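PDB 4JPQ: uncharacterized protein, which is of unknown function but, as a member of carbohydrate-binding family 9, probably binds carbohydrate. Local coordinates for residues Tyr47-Ser52 and Thr192-Ser197; Lys67-Ser72 and Glu152-Leu157; Val73-Ser78 and Cys107-Arg112; Glu86-Glu91 and Phe183-Asp188. All blocks are in the same frame, centred on the assembly; numbering follows the deposited sequence.

Contact 1 of 4, residues Tyr47-Ser52 and Thr192-Ser197; sequences YKPEVS and TPHFLS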
loop_
_atom_site.group_PDB
_atom_site.type_symbol
_atom_site.label_atom_id
_atom_site.label_comp_id
_atom_site.label_asym_id
_atom_site.label_seq_id
_atom_site.Cartn_x
_atom_site.Cartn_y
_atom_site.Cartn_z
ATOM N N TYR A 47 -2.081 -12.172 -15.565
ATOM C CA TYR A 47 -0.723 -11.632 -15.462
ATOM C C TYR A 47 -0.330 -11.420 -13.993
ATOM O O TYR A 47 -1.021 -10.712 -13.266
ATOM C CB TYR A 47 -0.567 -10.343 -16.284
ATOM C CG TYR A 47 0.804 -9.707 -16.209
ATOM C CD1 TYR A 47 1.965 -10.472 -16.384
ATOM C CD2 TYR A 47 0.954 -8.321 -16.020
ATOM C CE1 TYR A 47 3.225 -9.890 -16.324
ATOM C CE2 TYR A 47 2.214 -7.731 -15.970
ATOM C CZ TYR A 47 3.342 -8.521 -16.120
ATOM O OH TYR A 47 4.591 -7.974 -16.063
ATOM N N LYS A 48 0.725 -12.126 -13.569
ATOM C CA LYS A 48 1.288 -12.060 -12.217
ATOM C C LYS A 48 2.708 -11.492 -12.317
ATOM O O LYS A 48 3.672 -12.258 -12.462
ATOM C CB LYS A 48 1.322 -13.460 -11.569
ATOM C CG LYS A 48 1.910 -13.525 -10.149
ATOM C CD LYS A 48 2.337 -14.931 -9.750
ATOM C CE LYS A 48 1.153 -15.875 -9.611
ATOM N NZ LYS A 48 1.577 -17.206 -9.101
ATOM N N PRO A 49 2.845 -10.156 -12.276
ATOM C CA PRO A 49 4.190 -9.597 -12.206
ATOM C C PRO A 49 4.763 -9.918 -10.832
ATOM O O PRO A 49 4.019 -10.034 -9.868
ATOM C CB PRO A 49 3.966 -8.096 -12.371
ATOM C CG PRO A 49 2.572 -7.876 -11.913
ATOM C CD PRO A 49 1.831 -9.093 -12.377
ATOM N N GLU A 50 6.075 -10.084 -10.766
ATOM C CA GLU A 50 6.758 -10.488 -9.542
ATOM C C GLU A 50 6.790 -9.299 -8.574
ATOM O O GLU A 50 7.453 -8.298 -8.838
ATOM C CB GLU A 50 8.151 -10.989 -9.903
ATOM C CG GLU A 50 8.917 -11.661 -8.785
ATOM C CD GLU A 50 10.331 -12.007 -9.201
ATOM O OE1 GLU A 50 10.539 -12.423 -10.368
ATOM O OE2 GLU A 50 11.233 -11.853 -8.350
ATOM N N VAL A 51 6.034 -9.409 -7.477
ATOM C CA VAL A 51 5.917 -8.345 -6.469
ATOM C C VAL A 51 6.049 -8.895 -5.047
ATOM O O VAL A 51 5.491 -9.942 -4.724
ATOM C CB VAL A 51 4.563 -7.600 -6.605
ATOM C CG1 VAL A 51 4.412 -6.497 -5.553
ATOM C CG2 VAL A 51 4.426 -7.019 -8.008
ATOM N N SER A 52 6.793 -8.176 -4.212
ATOM C CA SER A 52 6.938 -8.503 -2.802
ATOM C C SER A 52 6.878 -7.207 -1.986
ATOM O O SER A 52 7.061 -6.104 -2.525
ATOM C CB SER A 52 8.229 -9.281 -2.536
ATOM O OG SER A 52 9.372 -8.485 -2.756
ATOM N N THR A 192 -0.834 -4.502 -20.086
ATOM C CA THR A 192 -1.413 -5.737 -19.557
ATOM C C THR A 192 -1.944 -5.428 -18.149
ATOM O O THR A 192 -1.197 -5.529 -17.162
ATOM C CB THR A 192 -0.380 -6.887 -19.515
ATOM O OG1 THR A 192 0.355 -6.920 -20.735
ATOM C CG2 THR A 192 -1.083 -8.234 -19.313
ATOM N N PRO A 193 -3.225 -5.011 -18.046
ATOM C CA PRO A 193 -3.760 -4.746 -16.707
ATOM C C PRO A 193 -3.803 -6.037 -15.905
ATOM O O PRO A 193 -3.907 -7.127 -16.477
ATOM C CB PRO A 193 -5.164 -4.181 -16.971
ATOM C CG PRO A 193 -5.156 -3.752 -18.387
ATOM C CD PRO A 193 -4.191 -4.645 -19.100
ATOM N N HIS A 194 -3.709 -5.896 -14.595
ATOM C CA HIS A 194 -3.649 -7.038 -13.694
ATOM C C HIS A 194 -4.101 -6.654 -12.312
ATOM O O HIS A 194 -4.176 -5.466 -11.982
ATOM C CB HIS A 194 -2.226 -7.539 -13.641
ATOM C CG HIS A 194 -1.249 -6.482 -13.264
ATOM N ND1 HIS A 194 -0.701 -5.616 -14.180
ATOM C CD2 HIS A 194 -0.754 -6.125 -12.062
ATOM C CE1 HIS A 194 0.108 -4.782 -13.556
ATOM N NE2 HIS A 194 0.088 -5.069 -12.271
ATOM N N PHE A 195 -4.413 -7.671 -11.518
ATOM C CA PHE A 195 -4.939 -7.477 -10.159
ATOM C C PHE A 195 -4.416 -8.559 -9.218
ATOM O O PHE A 195 -4.792 -9.730 -9.348
ATOM C CB PHE A 195 -6.465 -7.488 -10.212
ATOM C CG PHE A 195 -7.028 -6.394 -11.046
ATOM C CD1 PHE A 195 -7.038 -5.081 -10.564
ATOM C CD2 PHE A 195 -7.485 -6.641 -12.332
ATOM C CE1 PHE A 195 -7.541 -4.032 -11.336
ATOM C CE2 PHE A 195 -7.978 -5.600 -13.118
ATOM C CZ PHE A 195 -8.012 -4.291 -12.617
ATOM N N LEU A 196 -3.539 -8.145 -8.302
ATOM C CA LEU A 196 -2.860 -9.016 -7.337
ATOM C C LEU A 196 -3.116 -8.574 -5.907
ATOM O O LEU A 196 -3.228 -7.377 -5.638
ATOM C CB LEU A 196 -1.358 -9.015 -7.608
ATOM C CG LEU A 196 -0.804 -10.074 -8.564
ATOM C CD1 LEU A 196 -1.625 -10.276 -9.825
ATOM C CD2 LEU A 196 0.645 -9.754 -8.907
ATOM N N SER A 197 -3.227 -9.553 -5.007
ATOM C CA SER A 197 -3.447 -9.295 -3.573
ATOM C C SER A 197 -2.552 -10.178 -2.708
ATOM O O SER A 197 -2.003 -11.191 -3.183
ATOM C CB SER A 197 -4.904 -9.530 -3.174
ATOM O OG SER A 197 -5.204 -10.925 -3.112
HETATM O O HOH W 1 -3.711 -10.188 -12.310
HETATM O O HOH W 2 -3.939 -9.911 -16.697
#

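Contact 2 of 4, residues Lys67-Ser72 and Glu152-Leu157; sequences KVKEAS and ECSWEL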
loop_
_atom_site.group_PDB
_atom_site.type_symbol
_atom_site.label_atom_id
_atom_site.label_comp_id
_atom_site.label_asym_id
_atom_site.label_seq_id
_atom_site.Cartn_x
_atom_site.Cartn_y
_atom_site.Cartn_z
ATOM N N LYS A 67 8.590 -4.014 -3.555
ATOM C CA LYS A 67 9.525 -4.270 -4.670
ATOM C C LYS A 67 8.692 -4.865 -5.809
ATOM O O LYS A 67 7.916 -5.785 -5.580
ATOM C CB LYS A 67 10.622 -5.241 -4.269
ATOM C CG LYS A 67 11.675 -4.670 -3.330
ATOM C CD LYS A 67 12.581 -5.747 -2.730
ATOM C CE LYS A 67 13.395 -6.532 -3.752
ATOM N NZ LYS A 67 14.345 -7.447 -3.057
ATOM N N VAL A 68 8.873 -4.357 -7.024
ATOM C CA VAL A 68 8.125 -4.797 -8.213
ATOM C C VAL A 68 9.030 -5.050 -9.428
ATOM O O VAL A 68 10.024 -4.355 -9.602
ATOM C CB VAL A 68 7.123 -3.689 -8.614
ATOM C CG1 VAL A 68 6.357 -4.048 -9.880
ATOM C CG2 VAL A 68 6.155 -3.393 -7.472
ATOM N N LYS A 69 8.676 -6.059 -10.233
ATOM C CA LYS A 69 9.293 -6.324 -11.543
ATOM C C LYS A 69 8.134 -6.643 -12.502
ATOM O O LYS A 69 7.463 -7.658 -12.320
ATOM C CB LYS A 69 10.329 -7.457 -11.515
ATOM C CG LYS A 69 11.206 -7.500 -12.783
ATOM C CD LYS A 69 12.292 -8.575 -12.789
ATOM C CE LYS A 69 11.709 -9.970 -12.966
ATOM N NZ LYS A 69 12.768 -10.981 -13.242
ATOM N N GLU A 70 7.891 -5.765 -13.487
ATOM C CA GLU A 70 6.785 -5.911 -14.472
ATOM C C GLU A 70 7.147 -5.470 -15.884
ATOM O O GLU A 70 8.154 -4.792 -16.088
ATOM C CB GLU A 70 5.515 -5.182 -14.001
ATOM C CG GLU A 70 5.694 -3.703 -13.700
ATOM C CD GLU A 70 4.421 -3.032 -13.193
ATOM O OE1 GLU A 70 3.308 -3.339 -13.689
ATOM O OE2 GLU A 70 4.537 -2.155 -12.308
ATOM N N ALA A 71 6.296 -5.855 -16.842
ATOM C CA ALA A 71 6.529 -5.609 -18.286
ATOM C C ALA A 71 6.410 -4.161 -18.751
ATOM O O ALA A 71 6.887 -3.839 -19.842
ATOM C CB ALA A 71 5.646 -6.518 -19.147
ATOM N N SER A 72 5.750 -3.312 -17.964
ATOM C CA SER A 72 5.624 -1.883 -18.285
ATOM C C SER A 72 5.268 -1.055 -17.060
ATOM O O SER A 72 4.706 -1.582 -16.098
ATOM C CB SER A 72 4.593 -1.631 -19.399
ATOM O OG SER A 72 3.265 -1.926 -18.994
ATOM N N GLU A 152 10.671 -4.466 -19.589
ATOM C CA GLU A 152 10.778 -4.982 -18.233
ATOM C C GLU A 152 11.477 -3.934 -17.378
ATOM O O GLU A 152 12.504 -3.394 -17.780
ATOM C CB GLU A 152 11.516 -6.315 -18.147
ATOM C CG GLU A 152 11.157 -7.030 -16.853
ATOM C CD GLU A 152 11.861 -8.361 -16.659
ATOM O OE1 GLU A 152 13.104 -8.356 -16.551
ATOM O OE2 GLU A 152 11.173 -9.401 -16.552
ATOM N N CYS A 153 10.889 -3.646 -16.221
ATOM C CA CYS A 153 11.388 -2.621 -15.307
ATOM C C CYS A 153 11.243 -3.029 -13.839
ATOM O O CYS A 153 10.137 -3.390 -13.410
ATOM C CB CYS A 153 10.604 -1.333 -15.547
ATOM S SG CYS A 153 10.858 -0.067 -14.282
ATOM N N SER A 154 12.349 -2.958 -13.091
ATOM C CA SER A 154 12.355 -3.233 -11.650
ATOM C C SER A 154 12.271 -1.906 -10.885
ATOM O O SER A 154 13.075 -1.017 -11.118
ATOM C CB SER A 154 13.605 -3.998 -11.225
ATOM O OG SER A 154 13.600 -5.306 -11.749
ATOM N N TRP A 155 11.275 -1.759 -10.014
ATOM C CA TRP A 155 11.145 -0.556 -9.188
ATOM C C TRP A 155 10.763 -0.890 -7.770
ATOM O O TRP A 155 10.322 -1.996 -7.496
ATOM C CB TRP A 155 10.170 0.460 -9.784
ATOM C CG TRP A 155 8.775 -0.021 -10.022
ATOM C CD1 TRP A 155 8.339 -0.773 -11.072
ATOM C CD2 TRP A 155 7.612 0.298 -9.248
ATOM N NE1 TRP A 155 6.982 -0.976 -10.979
ATOM C CE2 TRP A 155 6.515 -0.335 -9.862
ATOM C CE3 TRP A 155 7.391 1.051 -8.085
ATOM C CZ2 TRP A 155 5.221 -0.240 -9.358
ATOM C CZ3 TRP A 155 6.089 1.138 -7.577
ATOM C CH2 TRP A 155 5.030 0.494 -8.212
ATOM N N GLU A 156 10.995 0.079 -6.883
ATOM C CA GLU A 156 10.705 -0.034 -5.466
ATOM C C GLU A 156 10.027 1.241 -4.986
ATOM O O GLU A 156 10.234 2.317 -5.553
ATOM C CB GLU A 156 11.980 -0.266 -4.657
ATOM C CG GLU A 156 12.830 -1.423 -5.171
ATOM C CD GLU A 156 14.006 -1.788 -4.270
ATOM O OE1 GLU A 156 14.112 -1.249 -3.149
ATOM O OE2 GLU A 156 14.822 -2.643 -4.689
ATOM N N LEU A 157 9.228 1.103 -3.934
ATOM C CA LEU A 157 8.458 2.203 -3.373
ATOM C C LEU A 157 8.271 2.043 -1.876
ATOM O O LEU A 157 8.074 0.926 -1.408
ATOM C CB LEU A 157 7.099 2.294 -4.072
ATOM C CG LEU A 157 6.140 3.417 -3.631
ATOM C CD1 LEU A 157 5.385 3.980 -4.821
ATOM C CD2 LEU A 157 5.176 3.011 -2.518
#

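Contact 3 of 4, residues Val73-Ser78 and Cys107-Arg112; sequences VRAVAS and CNCAGR. With SO4 (sulfate ion), chain D.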
loop_
_atom_site.group_PDB
_atom_site.type_symbol
_atom_site.label_atom_id
_atom_site.label_comp_id
_atom_site.label_asym_id
_atom_site.label_seq_id
_atom_site.Cartn_x
_atom_site.Cartn_y
_atom_site.Cartn_z
ATOM N N VAL A 73 5.600 0.236 -17.128
ATOM C CA VAL A 73 5.304 1.212 -16.072
ATOM C C VAL A 73 4.703 2.478 -16.670
ATOM O O VAL A 73 4.940 2.792 -17.836
ATOM C CB VAL A 73 6.536 1.548 -15.210
ATOM C CG1 VAL A 73 6.965 0.324 -14.416
ATOM C CG2 VAL A 73 7.700 2.069 -16.042
ATOM N N ARG A 74 3.957 3.207 -15.848
ATOM C CA ARG A 74 3.204 4.395 -16.276
ATOM C C ARG A 74 2.901 5.260 -15.054
ATOM O O ARG A 74 2.677 4.716 -13.988
ATOM C CB ARG A 74 1.898 3.903 -16.904
ATOM C CG ARG A 74 0.925 4.942 -17.437
ATOM C CD ARG A 74 -0.346 4.250 -17.925
ATOM N NE ARG A 74 -1.271 5.159 -18.608
ATOM C CZ ARG A 74 -2.213 5.915 -18.036
ATOM N NH1 ARG A 74 -2.422 5.932 -16.712
ATOM N NH2 ARG A 74 -2.968 6.687 -18.811
ATOM N N ALA A 75 2.908 6.580 -15.211
ATOM C CA ALA A 75 2.596 7.516 -14.101
ATOM C C ALA A 75 2.091 8.848 -14.641
ATOM O O ALA A 75 2.785 9.852 -14.606
ATOM C CB ALA A 75 3.800 7.711 -13.209
ATOM N N VAL A 76 0.892 8.817 -15.206
ATOM C CA VAL A 76 0.255 9.992 -15.793
ATOM C C VAL A 76 -0.327 10.947 -14.738
ATOM O O VAL A 76 -0.310 12.163 -14.948
ATOM C CB VAL A 76 -0.825 9.576 -16.848
ATOM C CG1 VAL A 76 -1.543 10.797 -17.444
ATOM C CG2 VAL A 76 -0.171 8.746 -17.956
ATOM N N ALA A 77 -0.830 10.406 -13.630
ATOM C CA ALA A 77 -1.501 11.212 -12.597
ATOM C C ALA A 77 -0.712 12.462 -12.219
ATOM O O ALA A 77 0.398 12.344 -11.742
ATOM C CB ALA A 77 -1.782 10.362 -11.369
ATOM N N SER A 78 -1.273 13.645 -12.472
ATOM C CA SER A 78 -0.546 14.910 -12.247
ATOM C C SER A 78 -0.435 15.362 -10.792
ATOM O O SER A 78 0.447 16.163 -10.476
ATOM C CB SER A 78 -1.118 16.042 -13.111
ATOM O OG SER A 78 -2.455 16.314 -12.759
ATOM N N CYS A 107 -0.622 4.351 -4.211
ATOM C CA CYS A 107 0.515 5.174 -4.642
ATOM C C CYS A 107 1.087 4.680 -5.970
ATOM O O CYS A 107 1.403 3.484 -6.095
ATOM C CB CYS A 107 1.572 5.115 -3.549
ATOM S SG CYS A 107 2.758 6.460 -3.609
ATOM N N ASN A 108 1.164 5.553 -6.982
ATOM C CA ASN A 108 1.742 5.130 -8.277
ATOM C C ASN A 108 3.253 5.116 -8.183
ATOM O O ASN A 108 3.828 5.695 -7.245
ATOM C CB ASN A 108 1.228 5.919 -9.505
ATOM C CG ASN A 108 1.702 7.372 -9.579
ATOM O OD1 ASN A 108 2.570 7.824 -8.839
ATOM N ND2 ASN A 108 1.128 8.109 -10.529
ATOM N N CYS A 109 3.886 4.489 -9.174
ATOM C CA CYS A 109 5.355 4.348 -9.220
ATOM C C CYS A 109 6.169 5.652 -9.219
ATOM O O CYS A 109 7.355 5.618 -8.909
ATOM C CB CYS A 109 5.775 3.473 -10.401
ATOM S SG CYS A 109 5.369 4.165 -12.013
ATOM N N ALA A 110 5.543 6.778 -9.565
ATOM C CA ALA A 110 6.194 8.104 -9.501
ATOM C C ALA A 110 6.047 8.808 -8.147
ATOM O O ALA A 110 6.579 9.907 -7.981
ATOM C CB ALA A 110 5.680 9.003 -10.619
ATOM N N GLY A 111 5.335 8.196 -7.196
ATOM C CA GLY A 111 5.131 8.770 -5.867
ATOM C C GLY A 111 3.844 9.533 -5.615
ATOM O O GLY A 111 3.638 10.000 -4.494
ATOM N N ARG A 112 2.997 9.707 -6.630
ATOM C CA ARG A 112 1.696 10.367 -6.443
ATOM C C ARG A 112 0.864 9.423 -5.582
ATOM O O ARG A 112 0.811 8.210 -5.874
ATOM C CB ARG A 112 0.949 10.568 -7.759
ATOM C CG ARG A 112 1.597 11.423 -8.821
ATOM C CD ARG A 112 1.838 12.868 -8.395
ATOM N NE ARG A 112 3.209 13.063 -7.920
ATOM C CZ ARG A 112 4.299 13.150 -8.704
ATOM N NH1 ARG A 112 4.237 13.022 -10.044
ATOM N NH2 ARG A 112 5.489 13.334 -8.135
HETATM S S SO4 D . -4.888 13.027 -12.437
HETATM O O1 SO4 D . -6.298 13.486 -12.500
HETATM O O2 SO4 D . -4.159 13.377 -13.691
HETATM O O3 SO4 D . -4.187 13.632 -11.258
HETATM O O4 SO4 D . -4.928 11.550 -12.342
HETATM O O HOH W 3 2.610 10.715 -11.769
#

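Contact 4 of 4, residues Glu86-Glu91 and Phe183-Asp188; sequences EDACVE and FYKCGD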
loop_
_atom_site.group_PDB
_atom_site.type_symbol
_atom_site.label_atom_id
_atom_site.label_comp_id
_atom_site.label_asym_id
_atom_site.label_seq_id
_atom_site.Cartn_x
_atom_site.Cartn_y
_atom_site.Cartn_z
ATOM N N GLU A 86 -4.831 3.618 -12.288
ATOM C CA GLU A 86 -4.626 3.448 -13.743
ATOM C C GLU A 86 -3.166 3.314 -14.126
ATOM O O GLU A 86 -2.843 2.659 -15.127
ATOM C CB GLU A 86 -5.221 4.616 -14.504
ATOM C CG GLU A 86 -6.717 4.769 -14.304
ATOM C CD GLU A 86 -7.289 5.922 -15.068
ATOM O OE1 GLU A 86 -6.535 6.847 -15.452
ATOM O OE2 GLU A 86 -8.506 5.892 -15.277
ATOM N N ASP A 87 -2.310 3.976 -13.350
ATOM C CA ASP A 87 -0.857 3.934 -13.490
ATOM C C ASP A 87 -0.363 2.650 -12.796
ATOM O O ASP A 87 -1.160 1.943 -12.174
ATOM C CB ASP A 87 -0.238 5.173 -12.804
ATOM C CG ASP A 87 -0.669 6.478 -13.440
ATOM O OD1 ASP A 87 -0.736 6.549 -14.684
ATOM O OD2 ASP A 87 -0.889 7.473 -12.711
ATOM N N ALA A 88 0.932 2.329 -12.942
ATOM C CA ALA A 88 1.551 1.185 -12.229
ATOM C C ALA A 88 1.476 1.588 -10.772
ATOM O O ALA A 88 2.087 2.586 -10.371
ATOM C CB ALA A 88 2.993 0.959 -12.651
ATOM N N CYS A 89 0.720 0.821 -9.995
ATOM C CA CYS A 89 0.352 1.214 -8.649
ATOM C C CYS A 89 0.379 0.098 -7.631
ATOM O O CYS A 89 -0.083 -1.003 -7.921
ATOM C CB CYS A 89 -1.072 1.763 -8.768
ATOM S SG CYS A 89 -1.886 2.342 -7.278
ATOM N N VAL A 90 0.889 0.421 -6.435
ATOM C CA VAL A 90 0.878 -0.474 -5.266
ATOM C C VAL A 90 -0.051 0.174 -4.241
ATOM O O VAL A 90 -0.142 1.417 -4.168
ATOM C CB VAL A 90 2.251 -0.744 -4.648
ATOM C CG1 VAL A 90 3.096 -1.553 -5.622
ATOM C CG2 VAL A 90 2.965 0.532 -4.205
ATOM N N GLU A 91 -0.747 -0.671 -3.477
ATOM C CA GLU A 91 -1.782 -0.215 -2.557
ATOM C C GLU A 91 -1.719 -0.916 -1.196
ATOM O O GLU A 91 -1.261 -2.054 -1.097
ATOM C CB GLU A 91 -3.168 -0.444 -3.190
ATOM C CG GLU A 91 -3.343 0.096 -4.618
ATOM C CD GLU A 91 -4.722 -0.117 -5.224
ATOM O OE1 GLU A 91 -5.577 -0.772 -4.610
ATOM O OE2 GLU A 91 -4.950 0.361 -6.350
ATOM N N PHE A 183 -2.836 -5.857 0.891
ATOM C CA PHE A 183 -1.869 -5.182 0.020
ATOM C C PHE A 183 -2.152 -5.577 -1.416
ATOM O O PHE A 183 -2.457 -6.741 -1.675
ATOM C CB PHE A 183 -0.441 -5.558 0.419
ATOM C CG PHE A 183 -0.177 -5.424 1.895
ATOM C CD1 PHE A 183 -0.530 -6.450 2.770
ATOM C CD2 PHE A 183 0.399 -4.262 2.423
ATOM C CE1 PHE A 183 -0.312 -6.325 4.135
ATOM C CE2 PHE A 183 0.627 -4.143 3.790
ATOM C CZ PHE A 183 0.265 -5.171 4.648
ATOM N N TYR A 184 -2.091 -4.605 -2.335
ATOM C CA TYR A 184 -2.401 -4.862 -3.739
ATOM C C TYR A 184 -1.445 -4.221 -4.743
ATOM O O TYR A 184 -0.780 -3.224 -4.451
ATOM C CB TYR A 184 -3.808 -4.359 -4.102
ATOM C CG TYR A 184 -4.936 -4.679 -3.154
ATOM C CD1 TYR A 184 -5.323 -5.992 -2.923
ATOM C CD2 TYR A 184 -5.674 -3.656 -2.536
ATOM C CE1 TYR A 184 -6.386 -6.296 -2.069
ATOM C CE2 TYR A 184 -6.733 -3.945 -1.680
ATOM C CZ TYR A 184 -7.104 -5.260 -1.459
ATOM O OH TYR A 184 -8.148 -5.531 -0.610
ATOM N N LYS A 185 -1.454 -4.807 -5.944
ATOM C CA LYS A 185 -0.742 -4.326 -7.129
ATOM C C LYS A 185 -1.737 -4.293 -8.294
ATOM O O LYS A 185 -2.551 -5.218 -8.447
ATOM C CB LYS A 185 0.369 -5.278 -7.497
ATOM C CG LYS A 185 1.115 -4.956 -8.783
ATOM C CD LYS A 185 2.013 -3.736 -8.665
ATOM C CE LYS A 185 2.684 -3.377 -9.993
ATOM N NZ LYS A 185 1.825 -2.690 -10.998
ATOM N N CYS A 186 -1.649 -3.248 -9.119
ATOM C CA CYS A 186 -2.515 -3.104 -10.287
ATOM C C CYS A 186 -1.994 -2.049 -11.255
ATOM O O CYS A 186 -0.942 -1.460 -11.020
ATOM C CB CYS A 186 -3.952 -2.738 -9.846
ATOM S SG CYS A 186 -4.073 -1.100 -9.116
ATOM N N GLY A 187 -2.740 -1.841 -12.344
ATOM C CA GLY A 187 -2.454 -0.811 -13.339
ATOM C C GLY A 187 -3.487 -0.884 -14.441
ATOM O O GLY A 187 -3.249 -1.520 -15.456
ATOM N N ASP A 188 -4.657 -0.287 -14.191
ATOM C CA ASP A 188 -5.810 -0.376 -15.095
ATOM C C ASP A 188 -5.512 0.022 -16.538
ATOM O O ASP A 188 -5.988 -0.651 -17.440
ATOM C CB ASP A 188 -7.046 0.399 -14.559
ATOM C CG ASP A 188 -7.663 -0.225 -13.278
ATOM O OD1 ASP A 188 -7.012 -1.035 -12.586
ATOM O OD2 ASP A 188 -8.819 0.125 -12.955
#

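Contact 1 of 4, residues Tyr47-Ser52 and Thr192-Ser197
Tyr-47 and Pro-49 pack against His-194 and Leu-196 where the loop entering strand 50-57 passes strand 195-197, in what is probably the beta-sandwich of carbohydrate-binding family 9. No direct hydrogen bond crosses between the segments; side-chain packing and two waters make the join. The Tyr-47 side chain shows how. Its CB lies 3.7 Å from Thr-192 CG2, and CG stays near the same methyl. With CG anti to the backbone N (chi1 179°), the ring runs alongside the His-194 side chain, both pointing the same way. CD2 then comes 3.7 Å from His-194 ND1, and CE2 follows it. The ring planes stand at 89° with centroids 5.3 Å apart, an offset edge-to-face pair in which Tyr-47 offers its edge. At the tip, Tyr-47 OH is hydrogen-bonded to Ala-71 N. Pro-49 CD covers one face of the Tyr-47 ring and lies 3.7 Å from Leu-196 CD2, while Pro-49 CG makes a CH-pi contact over His-194, 4.0 Å from the ring centroid. His-194 is probably held against turning, because ND1 donates to Thr-192 O in its own ring plane (N-H...O 177°) and NE2 is hydrogen-bonded to Lys-185 NZ. One water joins Tyr-47 N to Pro-193 O; the other accepts from Phe-195 N at 2.7 Å and lies 2.9 Å from Tyr-47 O, to which it can donate.

Contact 2 of 4, residues Lys67-Ser72 and Glu152-Leu157
Val-68 and Trp-155 face each other as a hydrogen-bonded pair in an antiparallel ladder between strands 61-70 and 152-162, part of the probable beta-sandwich of this family. The short strand axes run 4.7 Å apart, and their directions differ by 161°. Backbone bonds come first: Val-68 N donates to Trp-155 O at 2.8 Å and Trp-155 N returns a bond to Val-68 O. The next hydrogen-bonded pair, Glu-70 with Cys-153, is joined in the same reciprocal way. After Glu-70 the chain turns a corner at Ala-71.

The aromatic contact between the segments lies on the face carrying Val-68, Glu-70, Cys-153 and Trp-155. Val-68 CB sits over the five-membered ring of Trp-155, 3.7 Å from its centroid and 18° off the normal, a CH-pi contact; Val-68 CG2 lies 3.8 Å from Trp-155 CZ2. A chi1 of 58° puts Trp-155 CG between its backbone N and carbonyl carbon, and the indole lies under Val-68.

Polar side chains differ by face. On the Lys-69 and Ser-154 side, aliphatic carbons do most of the touching: Lys-69 CG rests 3.4 Å from Ser-154 OG. Lys-69 NZ and Glu-152 OE2 form a long salt bridge, and Glu-50 is a second, weak partner. On the Trp-155 face Glu-70 is also paired with Lys-185. A leucine in place of Trp-155 would probably leave Glu-70 short of one donor and Val-68 without its flat support. Trp-155 NE1 reaches the anti lone pair of Glu-70 OE2 at 3.0 Å, with carboxylate and ring nearly coplanar.

Contact 3 of 4, residues Val73-Ser78 and Cys107-Arg112
Ala-77 and Asn-108 are brought together around one water, and no direct hydrogen bond crosses between 73-78 and 107-112. That water donates to Ala-77 O at 2.7 Å and, weakly, to Ala-75 O; it accepts from Asn-108 ND2 at 3.2 Å and weakly from Arg-112 NH1. Beside it the packing is apolar: Ala-75 CB meets Ala-110 CB at 3.5 Å, and Cys-109 SG lies 4.1 Å from Ala-75 CB. Arg-112 CG lies 3.3 Å from Ala-77 O; bends at chi2 and chi3 turn the rest of the chain, and NH2 goes on to Gly-143 O.

Asn-108 works in two directions. Its ND2 is also hydrogen-bonded to Asp-87 OD2, in a carboxylate that takes Arg-74 and the Val-76 and Ala-77 amides, while OD1 accepts from Arg-112 N at 2.9 Å and weakly from Ala-110 N. A valine in place of Asn-108 would probably leave Arg-112 N, the water and Asp-87 each without one partner. Outside, Ser-78 N binds a sulfate oxygen, O2, at 3.1 Å; the ion probably comes from the crystallisation liquor. Asn-108 to Gly-111 form a type I turn, and Asn-108 N is hydrogen-bonded to Arg-112 O; with Gly-111 at phi 97°, this is the signature of a beta hairpin closed by a type I turn and G1 beta bulge.

Contact 4 of 4, residues Glu86-Glu91 and Phe183-Asp188
Cys-89 with Cys-186 and Glu-91 with Tyr-184 are the hydrogen-bonded pairs of an antiparallel ladder whose short strand axes lie 4.6 Å apart, with directions differing by 165°. Each pair exchanges two bonds, among them Cys-186 N to Cys-89 O at 3.0 Å and Glu-91 N to Tyr-184 O at 2.7 Å. Between them, Val-90 and Lys-185 form a non-hydrogen-bonded pair.

On their face, Val-90 CG1 touches Lys-185 CD at 3.9 Å. The lysine chain bends at chi2 (72°) and again at its last torsion, folding Lys-185 NZ back to Cys-186 O at 3.0 Å. This carbonyl is thus gripped twice, by NZ and by Cys-89 N from opposite faces of its plane. The same NZ is salt-bridged to Glu-70, so the buried ammonium has several polar partners. On the other face, Glu-91 OE1 lies 3.6 Å from Tyr-184 CD2, carboxylate and ring planes 84° apart, and Cys-89 CB packs 4.2 Å from Cys-186 SG. Tyr-184 is stacked on Phe-208 there. Beyond the ladder, Gly-187 CA makes a CA-H...O contact with Asp-87 O, continuing the close approach into the loops. Strand 89-95 lies between 102-108 and 178-186, as an inner strand of a sheet, consistent with the probable beta-sandwich of carbohydrate-binding family 9.

Contact 4 is the buried one, its centre about 9 Å from that of the chain; the centres of the other three lie about 14 to 15 Å out and are only partly buried. Contacts 2 and 4 are regular antiparallel ladders, held mainly by backbone bonds, whereas contacts 1 and 3 join loops and strand ends through water and side-chain packing. Elements recur: strand 50-57 of contact 1 neighbours strand 61-70 of contact 2, and strand 195-197 neighbours strand 178-186 of contact 4. Polar side chains join the contacts: a salt bridge and a hydrogen bond at Lys-185, and a salt bridge between Asp-87 of contact 4 and Arg-74 of contact 3.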